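Long-range contacts in Pre-mRNA splicing factor PRP8 (Cyanidioschyzon merolae, PDB 6NQI), which probably binds intron RNA and several spliceosomal snRNAs during splicing, and is represented here by its RNase H-like (RH) domain alone: residues V40-R45 with D127-A132; R8-I13 with T33-L38; A88-L93 with V107-A112. One frame throughout, in Å; residues are numbered along the deposited sequence.

In the fold
All three contacts reach the same mixed sheet of the RNase H-like RH domain. Contacts 1 and 2 share strand 37-43: contact 2 involves the turn leading into it, and contact 1 packs helix 123-130 against its far end. Their centres are about 23 Å apart, on opposite sides of the chain's centre. Contact 3 belongs to the beta-alpha-beta unit ending in edge strand 107-108; its centre is about 17 Å from that of contact 2, which it touches through I13 CG2 and A111 CB at 3.7 Å. Contact 3 is nested within the chain loop closed by contact 1. Within it, the side chain of L93 lies about 6 Å from a bound beta-mercaptoethanol, probably from the crystallisation liquor.

Contact 1: residues V40-R45 with D127-A132; sequences VKIVHR and DRTQTA
The carbonyl O of A132 accepts two weak hydrogen bonds, one from NE2 of H44 and one from ND2 of N25. The first measures 3.2 Å from H44 NE2 to A132 O; its N-H...O angle is a bent 129°. The oxygen sits at the edge of the imidazole, close to the ring plane. N25 on the neighbouring strand 24-32 also binds the carbonyl of T129, tying the end of helix 123-130 to the sheet at a second point. This is helix-on-sheet packing in the RNase H-like fold: strand 37-43 runs between strands 24-32 and 137-141, and I42 projects from it toward the helix end. Both branches of I42 touch that end. With CG2 anti to the backbone N (chi1 -52°), that methyl meets T129 CG2 at 3.8 Å and A132 CB at 4.0 Å. The other branch is extended at chi2 (172°), which carries CD1 to 3.8 Å from T129 CA and 3.8 Å from R128 O, and also to A132 CB. An alanine here would lack both CG2 and CD1 and would probably cost T129 CG2 and A132 CB their contact with strand 37-43, opening a gap. T129 OG1 turns instead to I125 O, one helical turn back.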
ATOM      1  N   VAL A  40       2.898   2.696   5.010  1.00 45.32           N
ATOM      2  CA  VAL A  40       1.628   3.167   5.545  1.00 46.96           C
ATOM      3  C   VAL A  40       1.819   4.618   5.952  1.00 46.80           C
ATOM      4  O   VAL A  40       2.639   4.929   6.830  1.00 46.65           O
ATOM      5  CB  VAL A  40       1.162   2.318   6.735  1.00 48.31           C
ATOM      6  CG1 VAL A  40      -0.229   2.714   7.131  1.00 50.18           C
ATOM      7  CG2 VAL A  40       1.191   0.860   6.381  1.00 48.25           C
ATOM      8  N   LYS A  41       1.101   5.513   5.291  1.00 50.39           N
ATOM      9  CA  LYS A  41       1.125   6.924   5.639  1.00 51.05           C
ATOM     10  C   LYS A  41      -0.232   7.273   6.247  1.00 54.78           C
ATOM     11  O   LYS A  41      -1.233   7.352   5.530  1.00 56.64           O
ATOM     12  CB  LYS A  41       1.441   7.773   4.407  1.00 49.14           C
ATOM     13  CG  LYS A  41       1.270   9.246   4.630  1.00 50.71           C
ATOM     14  CD  LYS A  41       2.387   9.839   5.504  1.00 50.43           C
ATOM     15  CE  LYS A  41       2.324  11.372   5.495  1.00 52.36           C
ATOM     16  NZ  LYS A  41       3.377  11.980   6.354  1.00 52.42           N
ATOM     17  N   ILE A  42      -0.274   7.467   7.559  1.00 56.63           N
ATOM     18  CA  ILE A  42      -1.525   7.824   8.231  1.00 59.70           C
ATOM     19  C   ILE A  42      -1.821   9.297   7.970  1.00 61.48           C
ATOM     20  O   ILE A  42      -0.980  10.156   8.237  1.00 60.83           O
ATOM     21  CB  ILE A  42      -1.448   7.522   9.738  1.00 60.06           C
ATOM     22  CG1 ILE A  42      -0.993   6.065   9.958  1.00 58.58           C
ATOM     23  CG2 ILE A  42      -2.778   7.768  10.384  1.00 62.09           C
ATOM     24  CD1 ILE A  42      -0.689   5.693  11.390  1.00 58.84           C
ATOM     25  N   VAL A  43      -2.986   9.582   7.386  1.00 51.78           N
ATOM     26  CA  VAL A  43      -3.455  10.940   7.092  1.00 53.74           C
ATOM     27  C   VAL A  43      -4.351  11.402   8.247  1.00 54.45           C
ATOM     28  O   VAL A  43      -5.467  10.896   8.427  1.00 54.25           O
ATOM     29  CB  VAL A  43      -4.207  11.000   5.756  1.00 55.17           C
ATOM     30  CG1 VAL A  43      -4.783  12.396   5.519  1.00 57.01           C
ATOM     31  CG2 VAL A  43      -3.286  10.589   4.612  1.00 54.05           C
ATOM     32  N   HIS A  44      -3.879  12.367   9.034  1.00 60.81           N
ATOM     33  CA  HIS A  44      -4.625  12.769  10.216  1.00 60.69           C
ATOM     34  C   HIS A  44      -5.902  13.521   9.861  1.00 61.19           C
ATOM     35  O   HIS A  44      -5.995  14.173   8.819  1.00 62.12           O
ATOM     36  CB  HIS A  44      -3.760  13.628  11.120  1.00 60.48           C
ATOM     37  CG  HIS A  44      -4.151  13.540  12.556  1.00 60.01           C
ATOM     38  ND1 HIS A  44      -5.033  14.423  13.145  1.00 60.20           N
ATOM     39  CD2 HIS A  44      -3.809  12.646  13.513  1.00 59.32           C
ATOM     40  CE1 HIS A  44      -5.198  14.084  14.410  1.00 59.59           C
ATOM     41  NE2 HIS A  44      -4.467  13.012  14.657  1.00 59.18           N
ATOM     42  N   ARG A  45      -6.885  13.456  10.769  1.00 73.36           N
ATOM     43  CA  ARG A  45      -8.157  14.115  10.516  1.00 73.10           C
ATOM     44  C   ARG A  45      -8.032  15.621  10.373  1.00 74.31           C
ATOM     45  O   ARG A  45      -8.849  16.220   9.667  1.00 75.32           O
ATOM     46  CB  ARG A  45      -9.140  13.875  11.659  1.00 71.91           C
ATOM     47  CG  ARG A  45      -9.850  12.570  11.713  1.00 70.55           C
ATOM     48  CD  ARG A  45     -10.367  12.392  13.119  1.00 69.64           C
ATOM     49  NE  ARG A  45      -9.206  12.351  13.995  1.00 69.84           N
ATOM     50  CZ  ARG A  45      -9.240  12.176  15.309  1.00 71.70           C
ATOM     51  NH1 ARG A  45     -10.401  12.035  15.951  1.00 74.50           N
ATOM     52  NH2 ARG A  45      -8.097  12.153  15.986  1.00 72.24           N
ATOM     53  N   ASP A 127      -5.465  -0.170  14.477  1.00 62.38           N
ATOM     54  CA  ASP A 127      -5.199   0.306  15.826  1.00 66.33           C
ATOM     55  C   ASP A 127      -4.071   1.326  15.860  1.00 65.58           C
ATOM     56  O   ASP A 127      -4.155   2.320  16.602  1.00 68.57           O
ATOM     57  CB  ASP A 127      -4.882  -0.877  16.732  1.00 68.94           C
ATOM     58  CG  ASP A 127      -6.116  -1.692  17.065  1.00 71.62           C
ATOM     59  OD1 ASP A 127      -7.233  -1.197  16.778  1.00 72.21           O
ATOM     60  OD2 ASP A 127      -5.982  -2.817  17.615  1.00 73.70           O
ATOM     61  N   ARG A 128      -2.997   1.112  15.093  1.00 80.09           N
ATOM     62  CA  ARG A 128      -1.975   2.149  15.041  1.00 79.88           C
ATOM     63  C   ARG A 128      -2.514   3.402  14.367  1.00 79.00           C
ATOM     64  O   ARG A 128      -2.099   4.516  14.703  1.00 80.58           O
ATOM     65  CB  ARG A 128      -0.725   1.647  14.328  1.00 77.75           C
ATOM     66  CG  ARG A 128       0.432   2.631  14.327  1.00 78.86           C
ATOM     67  CD  ARG A 128       1.571   2.069  13.494  1.00 77.44           C
ATOM     68  NE  ARG A 128       2.842   2.785  13.621  1.00 79.09           N
ATOM     69  CZ  ARG A 128       3.977   2.236  14.052  1.00 79.05           C
ATOM     70  NH1 ARG A 128       4.003   0.955  14.415  1.00 79.68           N
ATOM     71  NH2 ARG A 128       5.087   2.966  14.117  1.00 80.95           N
ATOM     72  N   THR A 129      -3.492   3.244  13.474  1.00 60.25           N
ATOM     73  CA  THR A 129      -3.990   4.370  12.696  1.00 60.24           C
ATOM     74  C   THR A 129      -4.867   5.287  13.522  1.00 61.98           C
ATOM     75  O   THR A 129      -4.649   6.504  13.542  1.00 62.90           O
ATOM     76  CB  THR A 129      -4.773   3.878  11.484  1.00 59.01           C
ATOM     77  OG1 THR A 129      -3.906   3.185  10.587  1.00 58.75           O
ATOM     78  CG2 THR A 129      -5.459   5.041  10.778  1.00 58.50           C
ATOM     79  N   GLN A 130      -5.882   4.736  14.195  1.00 98.69           N
ATOM     80  CA  GLN A 130      -6.803   5.615  14.918  1.00101.62           C
ATOM     81  C   GLN A 130      -6.122   6.358  16.059  1.00104.05           C
ATOM     82  O   GLN A 130      -6.404   7.538  16.289  1.00105.90           O
ATOM     83  CB  GLN A 130      -8.003   4.839  15.427  1.00103.55           C
ATOM     84  CG  GLN A 130      -8.938   4.491  14.307  1.00102.54           C
ATOM     85  CD  GLN A 130     -10.147   3.745  14.790  1.00104.83           C
ATOM     86  OE1 GLN A 130     -10.793   4.147  15.772  1.00108.72           O
ATOM     87  NE2 GLN A 130     -10.478   2.652  14.102  1.00102.84           N
ATOM     88  N   THR A 131      -5.208   5.705  16.760  1.00 72.41           N
ATOM     89  CA  THR A 131      -4.533   6.320  17.895  1.00 76.48           C
ATOM     90  C   THR A 131      -3.439   7.300  17.488  1.00 75.39           C
ATOM     91  O   THR A 131      -2.814   7.900  18.365  1.00 79.15           O
ATOM     92  CB  THR A 131      -3.924   5.223  18.781  1.00 78.02           C
ATOM     93  OG1 THR A 131      -3.228   4.271  17.944  1.00 73.46           O
ATOM     94  CG2 THR A 131      -5.000   4.513  19.627  1.00 81.59           C
ATOM     95  N   ALA A 132      -3.187   7.474  16.191  1.00 70.90           N
ATOM     96  CA  ALA A 132      -2.139   8.384  15.740  1.00 70.18           C
ATOM     97  C   ALA A 132      -2.479   9.834  16.092  1.00 74.03           C
ATOM     98  O   ALA A 132      -3.636  10.258  16.038  1.00 75.41           O
ATOM     99  CB  ALA A 132      -1.917   8.235  14.236  1.00 65.00           C
TER

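Contact 2: residues R8-I13 with T33-L38; sequences RQRLWI and TSTGRL
Q9 meets the turn with its backbone: its carbonyl O lies 3.4 Å from S34 CB. R10 follows with CG anti to its own N (chi1 -169°), which lays CG alongside S34 OG at 3.5 Å. Its chain then bends at chi3, and the guanidinium passes T35, whose CG2 lies over one face, 3.9 Å from R10 NH2. At its edge stands R37, with 3.8 Å between R10 NH1 and R37 NH2 and the guanidinium planes 85° apart. E32 OE1 forms salt bridges with R10 NH1 and R37 NE, which probably offsets the closeness of the two like charges, and also bonds T35 OG1; R37 NH2 hydrogen-bonds Q73 OE1. Here strands 24-32 and 37-43 form a beta hairpin, and its turn carries a G1 beta bulge in which G36 and R37 both face E32. L11 supplies the backbone link: T33 N donates to L11 O at 3.1 Å (N-H...O 155°), while L11 N reaches T33 OG1 in a weak bond of 3.3 Å. That hydroxyl has its stronger partner in L6 O. W12 sends NE1 to OE2 of the same glutamate. At I13, CG1 packs against T33 CG2 at 3.6 Å, the side chains crossing at about a right angle.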
ATOM      1  N   ARG A   8       8.160  -8.912 -11.441  1.00102.19           N
ATOM      2  CA  ARG A   8       9.242  -8.662 -12.396  1.00 98.83           C
ATOM      3  C   ARG A   8      10.248  -7.640 -11.889  1.00 93.59           C
ATOM      4  O   ARG A   8      11.445  -7.927 -11.764  1.00 93.16           O
ATOM      5  CB  ARG A   8       8.675  -8.160 -13.725  1.00 95.42           C
ATOM      6  CG  ARG A   8       8.432  -9.171 -14.819  1.00100.67           C
ATOM      7  CD  ARG A   8       7.812 -10.459 -14.356  1.00101.54           C
ATOM      8  NE  ARG A   8       7.636 -11.352 -15.496  1.00105.49           N
ATOM      9  CZ  ARG A   8       8.595 -12.122 -15.991  1.00107.58           C
ATOM     10  NH1 ARG A   8       9.808 -12.101 -15.453  1.00107.16           N
ATOM     11  NH2 ARG A   8       8.342 -12.906 -17.031  1.00111.79           N
ATOM     12  N   GLN A   9       9.790  -6.420 -11.673  1.00104.69           N
ATOM     13  CA  GLN A   9      10.628  -5.297 -11.302  1.00 98.26           C
ATOM     14  C   GLN A   9      10.183  -4.708  -9.969  1.00 96.36           C
ATOM     15  O   GLN A   9       9.204  -5.137  -9.364  1.00100.49           O
ATOM     16  CB  GLN A   9      10.592  -4.244 -12.403  1.00 92.81           C
ATOM     17  CG  GLN A   9       9.186  -3.959 -12.887  1.00 92.70           C
ATOM     18  CD  GLN A   9       9.154  -3.638 -14.366  1.00 89.64           C
ATOM     19  OE1 GLN A   9      10.202  -3.509 -15.001  1.00 88.20           O
ATOM     20  NE2 GLN A   9       7.952  -3.514 -14.927  1.00 88.33           N
ATOM     21  N   ARG A  10      10.930  -3.705  -9.523  1.00 76.00           N
ATOM     22  CA  ARG A  10      10.592  -2.921  -8.340  1.00 71.88           C
ATOM     23  C   ARG A  10       9.562  -1.875  -8.770  1.00 68.28           C
ATOM     24  O   ARG A  10       9.915  -0.859  -9.368  1.00 62.58           O
ATOM     25  CB  ARG A  10      11.846  -2.275  -7.744  1.00 66.13           C
ATOM     26  CG  ARG A  10      11.677  -1.634  -6.329  1.00 62.68           C
ATOM     27  CD  ARG A  10      12.941  -0.890  -5.836  1.00 57.31           C
ATOM     28  NE  ARG A  10      13.972  -1.786  -5.321  1.00 60.92           N
ATOM     29  CZ  ARG A  10      14.180  -2.067  -4.029  1.00 62.66           C
ATOM     30  NH1 ARG A  10      13.426  -1.497  -3.090  1.00 60.42           N
ATOM     31  NH2 ARG A  10      15.150  -2.931  -3.675  1.00 67.96           N
ATOM     32  N   LEU A  11       8.276  -2.161  -8.531  1.00 55.17           N
ATOM     33  CA  LEU A  11       7.141  -1.267  -8.758  1.00 50.69           C
ATOM     34  C   LEU A  11       6.601  -0.692  -7.435  1.00 45.81           C
ATOM     35  O   LEU A  11       6.795  -1.264  -6.356  1.00 48.25           O
ATOM     36  CB  LEU A  11       5.999  -1.997  -9.476  1.00 54.12           C
ATOM     37  CG  LEU A  11       6.076  -2.418 -10.936  1.00 57.30           C
ATOM     38  CD1 LEU A  11       4.743  -2.981 -11.455  1.00 55.51           C
ATOM     39  CD2 LEU A  11       6.444  -1.175 -11.718  1.00 51.56           C
ATOM     40  N   TRP A  12       5.922   0.461  -7.517  1.00 46.70           N
ATOM     41  CA  TRP A  12       5.216   1.051  -6.372  1.00 43.85           C
ATOM     42  C   TRP A  12       3.735   1.135  -6.701  1.00 43.35           C
ATOM     43  O   TRP A  12       3.337   1.913  -7.574  1.00 40.62           O
ATOM     44  CB  TRP A  12       5.749   2.441  -6.008  1.00 38.81           C
ATOM     45  CG  TRP A  12       7.004   2.415  -5.188  1.00 38.69           C
ATOM     46  CD1 TRP A  12       7.716   1.318  -4.846  1.00 42.62           C
ATOM     47  CD2 TRP A  12       7.693   3.533  -4.613  1.00 34.85           C
ATOM     48  NE1 TRP A  12       8.800   1.666  -4.082  1.00 40.92           N
ATOM     49  CE2 TRP A  12       8.818   3.021  -3.933  1.00 36.25           C
ATOM     50  CE3 TRP A  12       7.451   4.918  -4.582  1.00 31.13           C
ATOM     51  CZ2 TRP A  12       9.711   3.829  -3.245  1.00 35.83           C
ATOM     52  CZ3 TRP A  12       8.347   5.740  -3.886  1.00 30.96           C
ATOM     53  CH2 TRP A  12       9.465   5.188  -3.236  1.00 33.26           C
ATOM     54  N   ILE A  13       2.922   0.354  -5.998  1.00 39.76           N
ATOM     55  CA  ILE A  13       1.473   0.446  -6.109  1.00 40.02           C
ATOM     56  C   ILE A  13       0.977   1.452  -5.055  1.00 38.78           C
ATOM     57  O   ILE A  13       1.162   1.250  -3.844  1.00 40.03           O
ATOM     58  CB  ILE A  13       0.812  -0.925  -5.912  1.00 45.23           C
ATOM     59  CG1 ILE A  13       1.551  -2.061  -6.642  1.00 49.47           C
ATOM     60  CG2 ILE A  13      -0.593  -0.868  -6.456  1.00 45.59           C
ATOM     61  CD1 ILE A  13       1.499  -2.052  -8.178  1.00 48.40           C
ATOM     62  N   THR A  33       6.304  -3.979  -4.854  1.00 46.48           N
ATOM     63  CA  THR A  33       5.991  -5.344  -5.295  1.00 45.97           C
ATOM     64  C   THR A  33       7.190  -6.280  -5.189  1.00 45.81           C
ATOM     65  O   THR A  33       7.048  -7.421  -4.741  1.00 45.17           O
ATOM     66  CB  THR A  33       5.464  -5.348  -6.730  1.00 46.56           C
ATOM     67  OG1 THR A  33       6.455  -4.782  -7.607  1.00 47.33           O
ATOM     68  CG2 THR A  33       4.145  -4.577  -6.846  1.00 47.38           C
ATOM     69  N   SER A  34       8.367  -5.842  -5.647  1.00 61.09           N
ATOM     70  CA  SER A  34       9.511  -6.747  -5.712  1.00 61.36           C
ATOM     71  C   SER A  34       9.943  -7.223  -4.330  1.00 61.71           C
ATOM     72  O   SER A  34      10.406  -8.362  -4.174  1.00 61.52           O
ATOM     73  CB  SER A  34      10.687  -6.066  -6.405  1.00 62.93           C
ATOM     74  OG  SER A  34      11.247  -5.061  -5.585  1.00 64.39           O
ATOM     75  N   THR A  35       9.838  -6.361  -3.324  1.00 48.76           N
ATOM     76  CA  THR A  35      10.359  -6.669  -1.997  1.00 49.87           C
ATOM     77  C   THR A  35       9.296  -6.969  -0.954  1.00 49.12           C
ATOM     78  O   THR A  35       9.601  -7.609   0.052  1.00 49.77           O
ATOM     79  CB  THR A  35      11.203  -5.503  -1.478  1.00 51.51           C
ATOM     80  OG1 THR A  35      10.411  -4.305  -1.514  1.00 47.04           O
ATOM     81  CG2 THR A  35      12.404  -5.317  -2.328  1.00 52.19           C
ATOM     82  N   GLY A  36       8.093  -6.446  -1.125  1.00 54.20           N
ATOM     83  CA  GLY A  36       7.040  -6.592  -0.157  1.00 53.43           C
ATOM     84  C   GLY A  36       6.969  -5.437   0.800  1.00 54.18           C
ATOM     85  O   GLY A  36       6.125  -5.445   1.695  1.00 53.22           O
ATOM     86  N   ARG A  37       7.787  -4.418   0.607  1.00 62.68           N
ATOM     87  CA  ARG A  37       7.887  -3.369   1.600  1.00 62.30           C
ATOM     88  C   ARG A  37       6.628  -2.530   1.505  1.00 60.67           C
ATOM     89  O   ARG A  37       6.172  -2.226   0.409  1.00 60.41           O
ATOM     90  CB  ARG A  37       9.153  -2.562   1.340  1.00 62.52           C
ATOM     91  CG  ARG A  37       9.660  -1.782   2.497  1.00 60.68           C
ATOM     92  CD  ARG A  37      11.069  -1.266   2.249  1.00 61.32           C
ATOM     93  NE  ARG A  37      11.188  -0.588   0.962  1.00 57.99           N
ATOM     94  CZ  ARG A  37      12.066   0.380   0.698  1.00 59.67           C
ATOM     95  NH1 ARG A  37      12.896   0.822   1.645  1.00 64.93           N
ATOM     96  NH2 ARG A  37      12.097   0.928  -0.507  1.00 56.43           N
ATOM     97  N   LEU A  38       6.005  -2.228   2.639  1.00 57.94           N
ATOM     98  CA  LEU A  38       4.738  -1.500   2.667  1.00 56.60           C
ATOM     99  C   LEU A  38       4.898  -0.176   3.409  1.00 55.32           C
ATOM    100  O   LEU A  38       5.308  -0.168   4.574  1.00 55.42           O
ATOM    101  CB  LEU A  38       3.644  -2.357   3.306  1.00 56.69           C
ATOM    102  CG  LEU A  38       2.275  -1.681   3.290  1.00 56.82           C
ATOM    103  CD1 LEU A  38       1.775  -1.566   1.873  1.00 57.13           C
ATOM    104  CD2 LEU A  38       1.252  -2.415   4.162  1.00 57.51           C
TER

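Contact 3: residues A88-L93 with V107-A112; sequences ASMDPL and VRAGAA
M90 reaches from the first turn of helix 90-97 to the edge strand, and its contacts tighten along the chain. Its CB points toward strand 107-108; M90 CB is 5.1 Å from V107 CG1, and M90 CG is 4.5 Å from the same methyl. SD passes 4.3 Å from V107 O, alongside the strand. Both chi1 (176°) and chi2 (157°) are extended, and the bend comes only at chi3 (-62°), which turns CE in over the peptide joining R108 and A109. There the methyl lies above the flat face of that peptide, nearly equidistant from R108 C and A109 N, and meets A109 CB at 3.6 Å. One helical turn on, L93 adds a second point: CD2 lies 3.9 Å from V107 CG1, the side chains crossing at a slant, while L93 also rests on I82 and V66. Helix 90-97 is the crossover of the beta-alpha-beta unit 81-84, 90-97, 107-108, so M90 and L93 join that helix to strand 107-108, which follows it in the chain. The touching groups are a methionine methyl on a peptide and an alanine, and a leucine methyl on valine methyls, which implies non-directional apolar packing at a partly solvent-exposed edge.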
ATOM      1  N   ALA A  88      -6.984  10.274 -10.854  1.00 76.09           N
ATOM      2  CA  ALA A  88      -7.071  11.705 -10.582  1.00 77.29           C
ATOM      3  C   ALA A  88      -5.744  12.276 -10.122  1.00 78.50           C
ATOM      4  O   ALA A  88      -5.489  13.468 -10.330  1.00 79.62           O
ATOM      5  CB  ALA A  88      -8.138  11.980  -9.531  1.00 77.13           C
ATOM      6  N   SER A  89      -4.879  11.446  -9.547  1.00 59.75           N
ATOM      7  CA  SER A  89      -3.570  11.881  -9.094  1.00 61.49           C
ATOM      8  C   SER A  89      -2.481  11.584 -10.107  1.00 62.74           C
ATOM      9  O   SER A  89      -1.300  11.741  -9.784  1.00 64.11           O
ATOM     10  CB  SER A  89      -3.220  11.204  -7.775  1.00 60.83           C
ATOM     11  OG  SER A  89      -4.288  11.325  -6.867  1.00 59.45           O
ATOM     12  N   MET A  90      -2.851  11.192 -11.331  1.00 76.61           N
ATOM     13  CA  MET A  90      -1.845  10.961 -12.362  1.00 77.99           C
ATOM     14  C   MET A  90      -1.278  12.279 -12.865  1.00 78.97           C
ATOM     15  O   MET A  90      -0.056  12.452 -12.946  1.00 80.46           O
ATOM     16  CB  MET A  90      -2.450  10.175 -13.515  1.00 77.42           C
ATOM     17  CG  MET A  90      -1.474   9.994 -14.662  1.00 79.12           C
ATOM     18  SD  MET A  90      -1.842   8.586 -15.735  1.00 78.73           S
ATOM     19  CE  MET A  90      -1.648   7.319 -14.508  1.00 77.48           C
ATOM     20  N   ASP A  91      -2.157  13.237 -13.166  1.00 70.68           N
ATOM     21  CA  ASP A  91      -1.694  14.574 -13.529  1.00 71.17           C
ATOM     22  C   ASP A  91      -0.961  15.274 -12.393  1.00 71.95           C
ATOM     23  O   ASP A  91       0.141  15.796 -12.637  1.00 72.99           O
ATOM     24  CB  ASP A  91      -2.867  15.439 -13.994  1.00 72.21           C
ATOM     25  CG  ASP A  91      -3.186  15.268 -15.463  1.00 75.73           C
ATOM     26  OD1 ASP A  91      -2.374  14.630 -16.188  1.00 76.15           O
ATOM     27  OD2 ASP A  91      -4.197  15.885 -15.899  1.00 78.86           O
ATOM     28  N   PRO A  92      -1.503  15.358 -11.161  1.00 50.98           N
ATOM     29  CA  PRO A  92      -0.755  16.033 -10.080  1.00 51.85           C
ATOM     30  C   PRO A  92       0.621  15.448  -9.830  1.00 53.57           C
ATOM     31  O   PRO A  92       1.604  16.196  -9.722  1.00 55.07           O
ATOM     32  CB  PRO A  92      -1.684  15.871  -8.871  1.00 51.06           C
ATOM     33  CG  PRO A  92      -3.056  15.840  -9.465  1.00 49.75           C
ATOM     34  CD  PRO A  92      -2.890  15.063 -10.747  1.00 49.68           C
ATOM     35  N   LEU A  93       0.718  14.121  -9.738  1.00 48.27           N
ATOM     36  CA  LEU A  93       2.020  13.485  -9.568  1.00 50.35           C
ATOM     37  C   LEU A  93       3.004  13.913 -10.655  1.00 51.69           C
ATOM     38  O   LEU A  93       4.109  14.387 -10.361  1.00 53.83           O
ATOM     39  CB  LEU A  93       1.859  11.976  -9.567  1.00 50.14           C
ATOM     40  CG  LEU A  93       3.160  11.242  -9.308  1.00 52.68           C
ATOM     41  CD1 LEU A  93       3.791  11.745  -8.027  1.00 54.21           C
ATOM     42  CD2 LEU A  93       2.871   9.768  -9.226  1.00 51.91           C
ATOM     43  N   VAL A 107       4.685   6.500 -14.935  1.00 52.10           N
ATOM     44  CA  VAL A 107       3.572   6.593 -14.010  1.00 51.06           C
ATOM     45  C   VAL A 107       2.345   6.096 -14.753  1.00 49.09           C
ATOM     46  O   VAL A 107       1.997   6.640 -15.806  1.00 48.70           O
ATOM     47  CB  VAL A 107       3.412   8.042 -13.524  1.00 51.35           C
ATOM     48  CG1 VAL A 107       2.138   8.212 -12.725  1.00 49.83           C
ATOM     49  CG2 VAL A 107       4.623   8.420 -12.707  1.00 53.28           C
ATOM     50  N   ARG A 108       1.645   5.138 -14.163  1.00 71.55           N
ATOM     51  CA  ARG A 108       0.576   4.408 -14.824  1.00 69.77           C
ATOM     52  C   ARG A 108      -0.609   4.313 -13.878  1.00 67.83           C
ATOM     53  O   ARG A 108      -0.462   4.424 -12.663  1.00 67.36           O
ATOM     54  CB  ARG A 108       1.085   3.000 -15.234  1.00 69.04           C
ATOM     55  CG  ARG A 108       0.136   2.112 -16.031  1.00 74.04           C
ATOM     56  CD  ARG A 108       0.723   0.676 -16.409  1.00 73.37           C
ATOM     57  NE  ARG A 108       0.987  -0.305 -15.333  1.00 72.21           N
ATOM     58  CZ  ARG A 108       0.118  -1.217 -14.865  1.00 74.27           C
ATOM     59  NH1 ARG A 108      -1.108  -1.328 -15.374  1.00 77.51           N
ATOM     60  NH2 ARG A 108       0.483  -2.053 -13.893  1.00 73.11           N
ATOM     61  N   ALA A 109      -1.791   4.151 -14.454  1.00 70.52           N
ATOM     62  CA  ALA A 109      -3.019   3.949 -13.711  1.00 68.28           C
ATOM     63  C   ALA A 109      -3.322   2.455 -13.668  1.00 67.88           C
ATOM     64  O   ALA A 109      -2.470   1.613 -13.971  1.00 69.80           O
ATOM     65  CB  ALA A 109      -4.169   4.735 -14.341  1.00 67.74           C
ATOM     66  N   GLY A 110      -4.540   2.120 -13.263  1.00 97.19           N
ATOM     67  CA  GLY A 110      -5.008   0.756 -13.310  1.00 97.51           C
ATOM     68  C   GLY A 110      -4.711  -0.097 -12.103  1.00 96.61           C
ATOM     69  O   GLY A 110      -4.874  -1.323 -12.187  1.00 98.36           O
ATOM     70  N   ALA A 111      -4.283   0.495 -10.981  1.00 63.11           N
ATOM     71  CA  ALA A 111      -4.149  -0.319  -9.774  1.00 61.78           C
ATOM     72  C   ALA A 111      -5.488  -0.533  -9.087  1.00 60.32           C
ATOM     73  O   ALA A 111      -5.568  -1.363  -8.173  1.00 59.58           O
ATOM     74  CB  ALA A 111      -3.168   0.323  -8.787  1.00 61.76           C
ATOM     75  N   ALA A 112      -6.547   0.107  -9.600  1.00 85.90           N
ATOM     76  CA  ALA A 112      -7.875  -0.008  -9.013  1.00 87.56           C
ATOM     77  C   ALA A 112      -8.292  -1.462  -8.857  1.00 88.54           C
ATOM     78  O   ALA A 112      -8.866  -1.847  -7.832  1.00 89.03           O
ATOM     79  CB  ALA A 112      -8.884   0.750  -9.877  1.00 90.90           C
TER